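Local coordinates for protein beta-galactosidase BgaB (Bifidobacterium adolescentis, PDB 5VYM) that hydrolyses transgalactooligosaccharides, acting best on Gal(beta1-4)Gal linkages, and is represented here by its trimerisation domain, at residues P140-A148 and G156-N164; V168-Y179 and G191-P199. All blocks are in the same frame, centred on the assembly; numbering follows the deposited sequence.

In the fold
Both contacts lie in the five-stranded antiparallel sheet of the trimerisation domain, in series along the chain, and meet where strand 143-147 runs beside strand 174-180. Interaction 1 closes the beta hairpin that brings strand 158-163 to the outer position within this chain, from which the sheet runs on into the second subunit at Trp162 and Gln163; interaction 2 joins two inner strands, nearer the centre of the chain. Each mixes buried and exposed residues: apolar side chains and an aromatic ring fill the inside, while arginines take the more open places. Interaction 1 uses a salt bridge there and interaction 2 an arginine-glutamine pair; the two beta bulges of interaction 2 lie among buried residues.

Interaction 1 (P140-A148 and G156-N164); sequences PGEIRLSSA and GTTTRLWQN
Ile143 and Thr159 face each other as an antiparallel hydrogen-bonded pair, with Ile143 N 3.1 Å from Thr159 O and Thr159 N 2.9 Å from Ile143 O. A third backbone bond, Leu145 N to Thr157 O at 2.9 Å, continues the hairpin. On the side of Ile143 and Thr159 the packing is apolar. With CG1 anti to the carbonyl carbon (chi1 -66°) and the chain extended beyond it, Ile143 carries CD1 over one face of the Trp162 indole, 3.6 Å from the centroid of its six-membered ring, a CH-pi contact. At the edge of the same ring, Gly141 O approaches Trp162 CZ3 at 3.2 Å; the positive phi of Gly141 suits a glycine at this turn into the strand. Leu145 crosses Thr159 at about a right angle, its CD1 3.7 Å from Thr159 CG2. Near Arg144 and Thr158 the contact turns polar. Glu142 stretches out beside Arg160, which bends along its chain to bring NH1 2.7 Å from Glu142 OE2, a salt bridge. The oxygen lies near the guanidinium plane, but the nitrogen comes from above the carboxylate, the two planes being 78° apart.

A second shell fixes these groups. Thr159 OG1 accepts from Leu161 N in an ST turn and donates to Asp211 O, so a threonine serves both the bend and its surroundings. The indole meets Trp187 edge-to-face and packs on Leu132 of the second subunit, while Arg144 pairs with Glu183. The chemistry implies a hairpin whose register is set by the backbone and whose buried side is packed through the isoleucine-indole contact, with the polar threonine oxygen satisfied, while the ion pair joins the exposed edge through one nitrogen.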
ATOM      1  N   PRO B 140     -22.751   4.097 -28.189  1.00 91.61           N
ATOM      2  CA  PRO B 140     -21.502   3.327 -28.140  1.00 95.15           C
ATOM      3  C   PRO B 140     -21.700   1.961 -27.486  1.00 97.16           C
ATOM      4  O   PRO B 140     -21.967   0.982 -28.182  1.00101.76           O
ATOM      5  CB  PRO B 140     -20.579   4.209 -27.299  1.00 88.71           C
ATOM      6  CG  PRO B 140     -21.126   5.589 -27.457  1.00 84.70           C
ATOM      7  CD  PRO B 140     -22.610   5.421 -27.561  1.00 82.13           C
ATOM      8  N   GLY B 141     -21.558   1.899 -26.164  1.00 86.55           N
ATOM      9  CA  GLY B 141     -21.903   0.701 -25.424  1.00 79.56           C
ATOM     10  C   GLY B 141     -20.862  -0.402 -25.413  1.00 72.58           C
ATOM     11  O   GLY B 141     -20.712  -1.097 -24.405  1.00 72.98           O
ATOM     12  N   GLU B 142     -20.143  -0.587 -26.520  1.00 63.34           N
ATOM     13  CA  GLU B 142     -19.162  -1.657 -26.639  1.00 59.59           C
ATOM     14  C   GLU B 142     -17.815  -1.081 -27.055  1.00 62.67           C
ATOM     15  O   GLU B 142     -17.752  -0.157 -27.871  1.00 77.19           O
ATOM     16  CB  GLU B 142     -19.614  -2.716 -27.650  1.00 66.01           C
ATOM     17  CG  GLU B 142     -18.928  -4.062 -27.486  1.00 79.02           C
ATOM     18  CD  GLU B 142     -19.379  -5.079 -28.516  1.00 88.15           C
ATOM     19  OE1 GLU B 142     -19.010  -4.933 -29.701  1.00 91.97           O
ATOM     20  OE2 GLU B 142     -20.110  -6.021 -28.143  1.00 90.16           O
ATOM     21  N   ILE B 143     -16.743  -1.636 -26.494  1.00 56.80           N
ATOM     22  CA  ILE B 143     -15.385  -1.155 -26.726  1.00 49.85           C
ATOM     23  C   ILE B 143     -14.475  -2.356 -26.953  1.00 53.41           C
ATOM     24  O   ILE B 143     -14.622  -3.389 -26.292  1.00 57.37           O
ATOM     25  CB  ILE B 143     -14.882  -0.299 -25.543  1.00 57.33           C
ATOM     26  CG1 ILE B 143     -15.687   0.997 -25.438  1.00 63.35           C
ATOM     27  CG2 ILE B 143     -13.399   0.015 -25.682  1.00 69.86           C
ATOM     28  CD1 ILE B 143     -15.149   1.958 -24.407  1.00 78.25           C
ATOM     29  N   ARG B 144     -13.538  -2.220 -27.888  1.00 53.04           N
ATOM     30  CA  ARG B 144     -12.576  -3.273 -28.174  1.00 56.88           C
ATOM     31  C   ARG B 144     -11.339  -3.138 -27.291  1.00 52.83           C
ATOM     32  O   ARG B 144     -11.043  -2.071 -26.746  1.00 55.82           O
ATOM     33  CB  ARG B 144     -12.150  -3.245 -29.644  1.00 65.06           C
ATOM     34  CG  ARG B 144     -13.283  -3.343 -30.641  1.00 79.33           C
ATOM     35  CD  ARG B 144     -12.732  -3.531 -32.045  1.00 97.14           C
ATOM     36  NE  ARG B 144     -13.664  -3.068 -33.068  1.00111.22           N
ATOM     37  CZ  ARG B 144     -13.664  -1.838 -33.573  1.00112.69           C
ATOM     38  NH1 ARG B 144     -12.778  -0.946 -33.149  1.00108.25           N
ATOM     39  NH2 ARG B 144     -14.547  -1.500 -34.503  1.00113.16           N
ATOM     40  N   LEU B 145     -10.611  -4.243 -27.167  1.00 50.50           N
ATOM     41  CA  LEU B 145      -9.350  -4.289 -26.445  1.00 50.86           C
ATOM     42  C   LEU B 145      -8.212  -4.581 -27.414  1.00 53.80           C
ATOM     43  O   LEU B 145      -8.410  -5.208 -28.458  1.00 56.87           O
ATOM     44  CB  LEU B 145      -9.373  -5.359 -25.347  1.00 47.17           C
ATOM     45  CG  LEU B 145     -10.065  -5.058 -24.013  1.00 50.44           C
ATOM     46  CD1 LEU B 145     -11.576  -4.971 -24.161  1.00 54.54           C
ATOM     47  CD2 LEU B 145      -9.687  -6.111 -22.984  1.00 40.19           C
ATOM     48  N   SER B 146      -7.017  -4.120 -27.056  1.00 50.43           N
ATOM     49  CA  SER B 146      -5.815  -4.399 -27.827  1.00 58.30           C
ATOM     50  C   SER B 146      -4.688  -4.755 -26.870  1.00 61.46           C
ATOM     51  O   SER B 146      -4.532  -4.124 -25.820  1.00 65.05           O
ATOM     52  CB  SER B 146      -5.409  -3.207 -28.701  1.00 65.23           C
ATOM     53  OG  SER B 146      -4.267  -3.513 -29.481  1.00 71.67           O
ATOM     54  N   SER B 147      -3.910  -5.770 -27.234  1.00 55.37           N
ATOM     55  CA  SER B 147      -2.825  -6.230 -26.376  1.00 59.12           C
ATOM     56  C   SER B 147      -1.691  -5.210 -26.381  1.00 65.22           C
ATOM     57  O   SER B 147      -1.194  -4.827 -27.446  1.00 68.05           O
ATOM     58  CB  SER B 147      -2.325  -7.595 -26.840  1.00 64.20           C
ATOM     59  OG  SER B 147      -3.293  -8.600 -26.595  1.00 70.48           O
ATOM     60  N   ALA B 148      -1.287  -4.766 -25.190  1.00 64.94           N
ATOM     61  CA  ALA B 148      -0.196  -3.808 -25.084  1.00 60.23           C
ATOM     62  C   ALA B 148       1.170  -4.463 -25.236  1.00 64.64           C
ATOM     63  O   ALA B 148       2.161  -3.757 -25.449  1.00 76.97           O
ATOM     64  CB  ALA B 148      -0.269  -3.067 -23.748  1.00 58.84           C
ATOM     65  N   GLY B 156      -9.058  -8.111 -30.685  1.00 64.94           N
ATOM     66  CA  GLY B 156     -10.382  -8.421 -31.173  1.00 70.09           C
ATOM     67  C   GLY B 156     -11.432  -8.637 -30.106  1.00 69.07           C
ATOM     68  O   GLY B 156     -12.625  -8.670 -30.433  1.00 72.88           O
ATOM     69  N   THR B 157     -11.037  -8.784 -28.844  1.00 59.47           N
ATOM     70  CA  THR B 157     -12.007  -8.953 -27.773  1.00 53.81           C
ATOM     71  C   THR B 157     -12.728  -7.637 -27.499  1.00 54.28           C
ATOM     72  O   THR B 157     -12.209  -6.550 -27.766  1.00 60.56           O
ATOM     73  CB  THR B 157     -11.318  -9.454 -26.503  1.00 53.40           C
ATOM     74  OG1 THR B 157     -10.367  -8.482 -26.056  1.00 64.12           O
ATOM     75  CG2 THR B 157     -10.597 -10.767 -26.776  1.00 44.26           C
ATOM     76  N   THR B 158     -13.940  -7.745 -26.963  1.00 49.91           N
ATOM     77  CA  THR B 158     -14.781  -6.587 -26.696  1.00 52.76           C
ATOM     78  C   THR B 158     -15.271  -6.634 -25.254  1.00 56.18           C
ATOM     79  O   THR B 158     -15.060  -7.611 -24.532  1.00 60.58           O
ATOM     80  CB  THR B 158     -15.977  -6.523 -27.658  1.00 55.63           C
ATOM     81  OG1 THR B 158     -16.756  -7.720 -27.538  1.00 60.42           O
ATOM     82  CG2 THR B 158     -15.501  -6.375 -29.097  1.00 53.73           C
ATOM     83  N   THR B 159     -15.933  -5.557 -24.841  1.00 50.67           N
ATOM     84  CA  THR B 159     -16.494  -5.476 -23.500  1.00 43.50           C
ATOM     85  C   THR B 159     -17.658  -4.496 -23.510  1.00 46.89           C
ATOM     86  O   THR B 159     -17.627  -3.491 -24.226  1.00 45.93           O
ATOM     87  CB  THR B 159     -15.437  -5.046 -22.471  1.00 44.41           C
ATOM     88  OG1 THR B 159     -16.046  -4.899 -21.183  1.00 46.54           O
ATOM     89  CG2 THR B 159     -14.781  -3.730 -22.875  1.00 46.95           C
ATOM     90  N   ARG B 160     -18.690  -4.807 -22.726  1.00 46.23           N
ATOM     91  CA  ARG B 160     -19.827  -3.917 -22.536  1.00 52.52           C
ATOM     92  C   ARG B 160     -19.912  -3.394 -21.108  1.00 53.10           C
ATOM     93  O   ARG B 160     -20.945  -2.837 -20.718  1.00 52.72           O
ATOM     94  CB  ARG B 160     -21.127  -4.627 -22.924  1.00 58.17           C
ATOM     95  CG  ARG B 160     -21.281  -4.851 -24.421  1.00 63.77           C
ATOM     96  CD  ARG B 160     -21.923  -6.196 -24.715  1.00 74.83           C
ATOM     97  NE  ARG B 160     -21.157  -7.295 -24.133  1.00 92.51           N
ATOM     98  CZ  ARG B 160     -20.108  -7.868 -24.715  1.00 94.14           C
ATOM     99  NH1 ARG B 160     -19.692  -7.446 -25.903  1.00 92.31           N
ATOM    100  NH2 ARG B 160     -19.471  -8.862 -24.109  1.00 87.64           N
ATOM    101  N   LEU B 161     -18.852  -3.563 -20.323  1.00 50.79           N
ATOM    102  CA  LEU B 161     -18.801  -3.056 -18.955  1.00 51.06           C
ATOM    103  C   LEU B 161     -17.338  -2.873 -18.589  1.00 53.12           C
ATOM    104  O   LEU B 161     -16.592  -3.854 -18.531  1.00 56.09           O
ATOM    105  CB  LEU B 161     -19.487  -4.017 -17.986  1.00 46.12           C
ATOM    106  CG  LEU B 161     -20.032  -3.400 -16.698  1.00 49.43           C
ATOM    107  CD1 LEU B 161     -21.391  -2.768 -16.953  1.00 57.11           C
ATOM    108  CD2 LEU B 161     -20.111  -4.435 -15.588  1.00 42.12           C
ATOM    109  N   TRP B 162     -16.926  -1.631 -18.345  1.00 39.49           N
ATOM    110  CA  TRP B 162     -15.521  -1.330 -18.128  1.00 39.48           C
ATOM    111  C   TRP B 162     -15.377  -0.267 -17.049  1.00 47.21           C
ATOM    112  O   TRP B 162     -16.308   0.486 -16.754  1.00 49.88           O
ATOM    113  CB  TRP B 162     -14.846  -0.855 -19.424  1.00 43.10           C
ATOM    114  CG  TRP B 162     -15.498   0.360 -20.005  1.00 48.01           C
ATOM    115  CD1 TRP B 162     -15.233   1.660 -19.690  1.00 51.59           C
ATOM    116  CD2 TRP B 162     -16.536   0.390 -20.993  1.00 55.65           C
ATOM    117  NE1 TRP B 162     -16.038   2.498 -20.421  1.00 58.08           N
ATOM    118  CE2 TRP B 162     -16.846   1.743 -21.231  1.00 62.05           C
ATOM    119  CE3 TRP B 162     -17.229  -0.595 -21.703  1.00 60.71           C
ATOM    120  CZ2 TRP B 162     -17.820   2.137 -22.146  1.00 60.24           C
ATOM    121  CZ3 TRP B 162     -18.195  -0.202 -22.611  1.00 60.46           C
ATOM    122  CH2 TRP B 162     -18.480   1.152 -22.825  1.00 56.50           C
ATOM    123  N   GLN B 163     -14.183  -0.219 -16.466  1.00 43.38           N
ATOM    124  CA  GLN B 163     -13.799   0.823 -15.524  1.00 43.92           C
ATOM    125  C   GLN B 163     -13.042   1.908 -16.282  1.00 47.77           C
ATOM    126  O   GLN B 163     -12.014   1.629 -16.908  1.00 45.91           O
ATOM    127  CB  GLN B 163     -12.940   0.249 -14.399  1.00 36.31           C
ATOM    128  CG  GLN B 163     -12.239   1.300 -13.554  1.00 43.50           C
ATOM    129  CD  GLN B 163     -13.181   2.038 -12.626  1.00 48.97           C
ATOM    130  OE1 GLN B 163     -14.235   1.524 -12.253  1.00 50.29           O
ATOM    131  NE2 GLN B 163     -12.802   3.253 -12.245  1.00 46.59           N
ATOM    132  N   ASN B 164     -13.550   3.141 -16.223  1.00 58.15           N
ATOM    133  CA  ASN B 164     -12.952   4.231 -16.987  1.00 61.96           C
ATOM    134  C   ASN B 164     -11.717   4.808 -16.308  1.00 60.74           C
ATOM    135  O   ASN B 164     -10.786   5.245 -16.994  1.00 65.77           O
ATOM    136  CB  ASN B 164     -13.975   5.346 -17.205  1.00 61.69           C
ATOM    137  CG  ASN B 164     -15.319   4.823 -17.660  1.00 70.72           C
ATOM    138  OD1 ASN B 164     -15.560   4.649 -18.854  1.00 77.41           O
ATOM    139  ND2 ASN B 164     -16.207   4.568 -16.705  1.00 73.76           N
TER

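Interaction 2 (V168-Y179 and G191-P199); sequences VTGEHAQVLATY and GTAAVTRNP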
ATOM      1  N   VAL B 168      -1.835   3.551 -14.224  1.00 54.69           N
ATOM      2  CA  VAL B 168      -0.764   2.705 -13.712  1.00 50.08           C
ATOM      3  C   VAL B 168       0.212   3.560 -12.915  1.00 43.62           C
ATOM      4  O   VAL B 168       0.636   4.629 -13.373  1.00 48.50           O
ATOM      5  CB  VAL B 168      -0.057   1.975 -14.863  1.00 52.71           C
ATOM      6  CG1 VAL B 168       1.109   1.158 -14.341  1.00 51.85           C
ATOM      7  CG2 VAL B 168      -1.043   1.091 -15.609  1.00 52.56           C
ATOM      8  N   THR B 169       0.576   3.090 -11.722  1.00 42.45           N
ATOM      9  CA  THR B 169       1.460   3.827 -10.827  1.00 41.70           C
ATOM     10  C   THR B 169       2.754   3.102 -10.490  1.00 46.01           C
ATOM     11  O   THR B 169       3.775   3.762 -10.291  1.00 54.83           O
ATOM     12  CB  THR B 169       0.736   4.166  -9.512  1.00 43.01           C
ATOM     13  OG1 THR B 169       0.299   2.957  -8.876  1.00 41.93           O
ATOM     14  CG2 THR B 169      -0.466   5.058  -9.776  1.00 42.17           C
ATOM     15  N   GLY B 170       2.744   1.773 -10.416  1.00 38.02           N
ATOM     16  CA  GLY B 170       3.940   1.050 -10.016  1.00 43.92           C
ATOM     17  C   GLY B 170       5.022   1.113 -11.081  1.00 48.78           C
ATOM     18  O   GLY B 170       4.749   1.064 -12.281  1.00 47.06           O
ATOM     19  N   GLU B 171       6.273   1.230 -10.625  1.00 45.61           N
ATOM     20  CA  GLU B 171       7.400   1.285 -11.553  1.00 44.52           C
ATOM     21  C   GLU B 171       7.487   0.020 -12.392  1.00 44.00           C
ATOM     22  O   GLU B 171       7.803   0.076 -13.586  1.00 48.74           O
ATOM     23  CB  GLU B 171       8.707   1.493 -10.791  1.00 64.75           C
ATOM     24  CG  GLU B 171       8.745   2.729  -9.915  1.00 88.28           C
ATOM     25  CD  GLU B 171       9.972   2.759  -9.026  1.00 92.73           C
ATOM     26  OE1 GLU B 171      10.886   1.935  -9.246  1.00 93.13           O
ATOM     27  OE2 GLU B 171      10.020   3.600  -8.103  1.00 90.74           O
ATOM     28  N   HIS B 172       7.208  -1.130 -11.784  1.00 36.86           N
ATOM     29  CA  HIS B 172       7.333  -2.419 -12.446  1.00 45.22           C
ATOM     30  C   HIS B 172       5.991  -2.983 -12.893  1.00 33.09           C
ATOM     31  O   HIS B 172       5.925  -4.149 -13.294  1.00 38.17           O
ATOM     32  CB  HIS B 172       8.042  -3.412 -11.523  1.00 51.90           C
ATOM     33  CG  HIS B 172       9.323  -2.888 -10.952  1.00 60.26           C
ATOM     34  ND1 HIS B 172       9.361  -2.052  -9.856  1.00 63.87           N
ATOM     35  CD2 HIS B 172      10.609  -3.073 -11.330  1.00 64.06           C
ATOM     36  CE1 HIS B 172      10.618  -1.748  -9.581  1.00 65.06           C
ATOM     37  NE2 HIS B 172      11.394  -2.355 -10.461  1.00 68.79           N
ATOM     38  N   ALA B 173       4.925  -2.189 -12.832  1.00 34.43           N
ATOM     39  CA  ALA B 173       3.629  -2.653 -13.305  1.00 31.41           C
ATOM     40  C   ALA B 173       3.614  -2.684 -14.828  1.00 33.43           C
ATOM     41  O   ALA B 173       4.063  -1.741 -15.485  1.00 45.18           O
ATOM     42  CB  ALA B 173       2.514  -1.755 -12.776  1.00 28.43           C
ATOM     43  N   GLN B 174       3.101  -3.774 -15.388  1.00 33.45           N
ATOM     44  CA  GLN B 174       3.089  -3.992 -16.827  1.00 30.34           C
ATOM     45  C   GLN B 174       1.654  -3.998 -17.332  1.00 39.59           C
ATOM     46  O   GLN B 174       0.796  -4.683 -16.767  1.00 39.33           O
ATOM     47  CB  GLN B 174       3.779  -5.310 -17.181  1.00 34.38           C
ATOM     48  CG  GLN B 174       3.702  -5.678 -18.651  1.00 43.85           C
ATOM     49  CD  GLN B 174       4.341  -7.021 -18.941  1.00 51.83           C
ATOM     50  OE1 GLN B 174       4.772  -7.727 -18.027  1.00 43.44           O
ATOM     51  NE2 GLN B 174       4.407  -7.382 -20.218  1.00 43.43           N
ATOM     52  N   VAL B 175       1.399  -3.232 -18.388  1.00 38.21           N
ATOM     53  CA  VAL B 175       0.091  -3.235 -19.034  1.00 39.45           C
ATOM     54  C   VAL B 175       0.045  -4.377 -20.039  1.00 42.12           C
ATOM     55  O   VAL B 175       0.951  -4.530 -20.866  1.00 46.38           O
ATOM     56  CB  VAL B 175      -0.188  -1.885 -19.712  1.00 33.78           C
ATOM     57  CG1 VAL B 175      -1.548  -1.909 -20.396  1.00 34.04           C
ATOM     58  CG2 VAL B 175      -0.120  -0.762 -18.696  1.00 31.88           C
ATOM     59  N   LEU B 176      -1.008  -5.188 -19.965  1.00 40.98           N
ATOM     60  CA  LEU B 176      -1.179  -6.308 -20.880  1.00 44.23           C
ATOM     61  C   LEU B 176      -2.206  -6.038 -21.968  1.00 42.95           C
ATOM     62  O   LEU B 176      -2.113  -6.626 -23.051  1.00 46.30           O
ATOM     63  CB  LEU B 176      -1.580  -7.568 -20.105  1.00 37.71           C
ATOM     64  CG  LEU B 176      -0.543  -8.086 -19.104  1.00 40.60           C
ATOM     65  CD1 LEU B 176      -1.046  -9.340 -18.409  1.00 40.47           C
ATOM     66  CD2 LEU B 176       0.786  -8.347 -19.796  1.00 44.33           C
ATOM     67  N   ALA B 177      -3.178  -5.166 -21.710  1.00 39.71           N
ATOM     68  CA  ALA B 177      -4.190  -4.835 -22.698  1.00 38.37           C
ATOM     69  C   ALA B 177      -4.694  -3.423 -22.446  1.00 43.56           C
ATOM     70  O   ALA B 177      -4.761  -2.963 -21.304  1.00 49.44           O
ATOM     71  CB  ALA B 177      -5.360  -5.826 -22.672  1.00 34.51           C
ATOM     72  N   THR B 178      -5.041  -2.739 -23.533  1.00 44.15           N
ATOM     73  CA  THR B 178      -5.610  -1.403 -23.477  1.00 48.50           C
ATOM     74  C   THR B 178      -6.871  -1.363 -24.324  1.00 46.58           C
ATOM     75  O   THR B 178      -7.085  -2.206 -25.198  1.00 52.79           O
ATOM     76  CB  THR B 178      -4.628  -0.332 -23.978  1.00 47.22           C
ATOM     77  OG1 THR B 178      -4.125  -0.711 -25.266  1.00 45.82           O
ATOM     78  CG2 THR B 178      -3.470  -0.169 -23.008  1.00 40.30           C
ATOM     79  N   TYR B 179      -7.712  -0.370 -24.050  1.00 51.34           N
ATOM     80  CA  TYR B 179      -8.876  -0.121 -24.887  1.00 55.60           C
ATOM     81  C   TYR B 179      -8.443   0.647 -26.128  1.00 54.12           C
ATOM     82  O   TYR B 179      -7.726   1.648 -26.031  1.00 57.93           O
ATOM     83  CB  TYR B 179      -9.939   0.660 -24.115  1.00 51.80           C
ATOM     84  CG  TYR B 179     -10.356   0.005 -22.819  1.00 41.15           C
ATOM     85  CD1 TYR B 179     -11.059  -1.193 -22.818  1.00 38.16           C
ATOM     86  CD2 TYR B 179     -10.054   0.590 -21.596  1.00 47.68           C
ATOM     87  CE1 TYR B 179     -11.443  -1.794 -21.633  1.00 36.75           C
ATOM     88  CE2 TYR B 179     -10.435  -0.003 -20.407  1.00 47.77           C
ATOM     89  CZ  TYR B 179     -11.130  -1.194 -20.431  1.00 43.81           C
ATOM     90  OH  TYR B 179     -11.509  -1.786 -19.248  1.00 44.40           O
ATOM     91  N   GLY B 191      -6.078   3.870 -25.157  1.00 80.49           N
ATOM     92  CA  GLY B 191      -4.833   3.847 -24.418  1.00 77.02           C
ATOM     93  C   GLY B 191      -4.986   3.559 -22.941  1.00 72.67           C
ATOM     94  O   GLY B 191      -3.979   3.297 -22.272  1.00 78.69           O
ATOM     95  N   THR B 192      -6.208   3.596 -22.411  1.00 61.26           N
ATOM     96  CA  THR B 192      -6.428   3.328 -20.996  1.00 60.88           C
ATOM     97  C   THR B 192      -6.165   1.859 -20.684  1.00 57.23           C
ATOM     98  O   THR B 192      -6.517   0.968 -21.462  1.00 59.80           O
ATOM     99  CB  THR B 192      -7.858   3.705 -20.603  1.00 65.42           C
ATOM    100  OG1 THR B 192      -8.090   5.085 -20.913  1.00 80.68           O
ATOM    101  CG2 THR B 192      -8.094   3.484 -19.114  1.00 52.51           C
ATOM    102  N   ALA B 193      -5.538   1.610 -19.535  1.00 49.59           N
ATOM    103  CA  ALA B 193      -5.184   0.252 -19.145  1.00 44.10           C
ATOM    104  C   ALA B 193      -6.435  -0.577 -18.872  1.00 42.98           C
ATOM    105  O   ALA B 193      -7.316  -0.163 -18.113  1.00 49.80           O
ATOM    106  CB  ALA B 193      -4.286   0.274 -17.910  1.00 36.46           C
ATOM    107  N   ALA B 194      -6.506  -1.752 -19.493  1.00 34.88           N
ATOM    108  CA  ALA B 194      -7.594  -2.698 -19.281  1.00 43.87           C
ATOM    109  C   ALA B 194      -7.172  -3.926 -18.490  1.00 49.61           C
ATOM    110  O   ALA B 194      -7.934  -4.399 -17.642  1.00 44.78           O
ATOM    111  CB  ALA B 194      -8.178  -3.144 -20.627  1.00 41.37           C
ATOM    112  N   VAL B 195      -5.977  -4.454 -18.751  1.00 49.68           N
ATOM    113  CA  VAL B 195      -5.431  -5.597 -18.025  1.00 43.39           C
ATOM    114  C   VAL B 195      -3.981  -5.285 -17.678  1.00 38.55           C
ATOM    115  O   VAL B 195      -3.180  -4.980 -18.568  1.00 37.67           O
ATOM    116  CB  VAL B 195      -5.511  -6.904 -18.834  1.00 38.83           C
ATOM    117  CG1 VAL B 195      -4.864  -8.039 -18.060  1.00 43.33           C
ATOM    118  CG2 VAL B 195      -6.957  -7.239 -19.177  1.00 31.66           C
ATOM    119  N   THR B 196      -3.645  -5.355 -16.392  1.00 32.88           N
ATOM    120  CA  THR B 196      -2.299  -5.082 -15.911  1.00 37.72           C
ATOM    121  C   THR B 196      -1.883  -6.162 -14.925  1.00 34.19           C
ATOM    122  O   THR B 196      -2.718  -6.855 -14.340  1.00 37.66           O
ATOM    123  CB  THR B 196      -2.193  -3.718 -15.213  1.00 35.56           C
ATOM    124  OG1 THR B 196      -2.929  -3.755 -13.984  1.00 29.52           O
ATOM    125  CG2 THR B 196      -2.739  -2.605 -16.098  1.00 36.19           C
ATOM    126  N   ARG B 197      -0.571  -6.288 -14.738  1.00 31.58           N
ATOM    127  CA  ARG B 197      -0.010  -7.137 -13.698  1.00 37.82           C
ATOM    128  C   ARG B 197       1.150  -6.400 -13.049  1.00 38.60           C
ATOM    129  O   ARG B 197       1.850  -5.619 -13.700  1.00 37.28           O
ATOM    130  CB  ARG B 197       0.451  -8.500 -14.242  1.00 34.56           C
ATOM    131  CG  ARG B 197       1.562  -8.438 -15.278  1.00 47.55           C
ATOM    132  CD  ARG B 197       1.823  -9.821 -15.855  1.00 47.10           C
ATOM    133  NE  ARG B 197       2.777  -9.800 -16.961  1.00 55.73           N
ATOM    134  CZ  ARG B 197       3.019 -10.838 -17.755  1.00 54.08           C
ATOM    135  NH1 ARG B 197       2.373 -11.982 -17.571  1.00 48.25           N
ATOM    136  NH2 ARG B 197       3.903 -10.732 -18.738  1.00 51.78           N
ATOM    137  N   ASN B 198       1.342  -6.650 -11.751  1.00 31.75           N
ATOM    138  CA  ASN B 198       2.330  -5.927 -10.966  1.00 35.73           C
ATOM    139  C   ASN B 198       2.999  -6.896  -9.998  1.00 34.06           C
ATOM    140  O   ASN B 198       2.301  -7.661  -9.306  1.00 41.54           O
ATOM    141  CB  ASN B 198       1.676  -4.771 -10.201  1.00 34.74           C
ATOM    142  CG  ASN B 198       2.667  -3.981  -9.371  1.00 37.38           C
ATOM    143  OD1 ASN B 198       3.752  -3.636  -9.836  1.00 35.64           O
ATOM    144  ND2 ASN B 198       2.297  -3.690  -8.128  1.00 34.21           N
ATOM    145  N   PRO B 199       4.329  -6.905  -9.928  1.00 33.79           N
ATOM    146  CA  PRO B 199       5.000  -7.738  -8.925  1.00 32.82           C
ATOM    147  C   PRO B 199       4.822  -7.163  -7.529  1.00 40.59           C
ATOM    148  O   PRO B 199       4.913  -5.951  -7.318  1.00 42.63           O
ATOM    149  CB  PRO B 199       6.468  -7.708  -9.364  1.00 27.61           C
ATOM    150  CG  PRO B 199       6.602  -6.434 -10.118  1.00 32.81           C
ATOM    151  CD  PRO B 199       5.289  -6.231 -10.818  1.00 33.25           C
TER
HETATM  152  O   HOH W   1       5.689  -1.706  -9.393  1.00 39.97           O
HETATM  153  O   HOH W   2     -10.442  -0.442 -17.207  1.00 43.45           O
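Leu176 and Ala177 both give their N-H to Val195 O, at 2.6 Å from Leu176 N and 3.1 Å from Ala177 N, a classic beta bulge joining the inner strands 174-180 and 193-200 of the antiparallel sheet. A second follows at once: Ala177 O accepts from Ala194 N, 2.8 Å away, and from Val195 N. Beyond the bulges Gln174 pairs with Arg197 through two nearly straight backbone bonds.

Among the polar side chains, Arg197 has CG between its backbone N and carbonyl carbon (chi1 62°) and extends to NE, which brings the guanidinium alongside Gln174. Gln174 OE1 takes Arg197 NE at 3.1 Å and NH2 at 3.2 Å, both above the same face of the amide; NH1 turns to Tyr206 OH. Replacing Arg197 with an alanine would probably leave Gln174 OE1 without its two donors and Tyr206 OH without this partner, and open a gap beside Leu176 CD2, which lies over one guanidinium face. A water links His172 N to Asn198 OD1, and Asn198 ND2 reaches Met121 O of the second subunit.

Small alanine suits the place over the Tyr179 ring, where Ala194 CB makes a CH-pi contact 3.8 Å from the centroid. Separately, Leu176 CB packs on Val195 CG1, and His172 CB meets Pro199 CG at 3.6 Å. Doubly used carbonyls thus keep the backbone bonded where the chain turns its corner at Ala194 and Val195, and the arginine satisfies polar groups while its flat face packs on leucine.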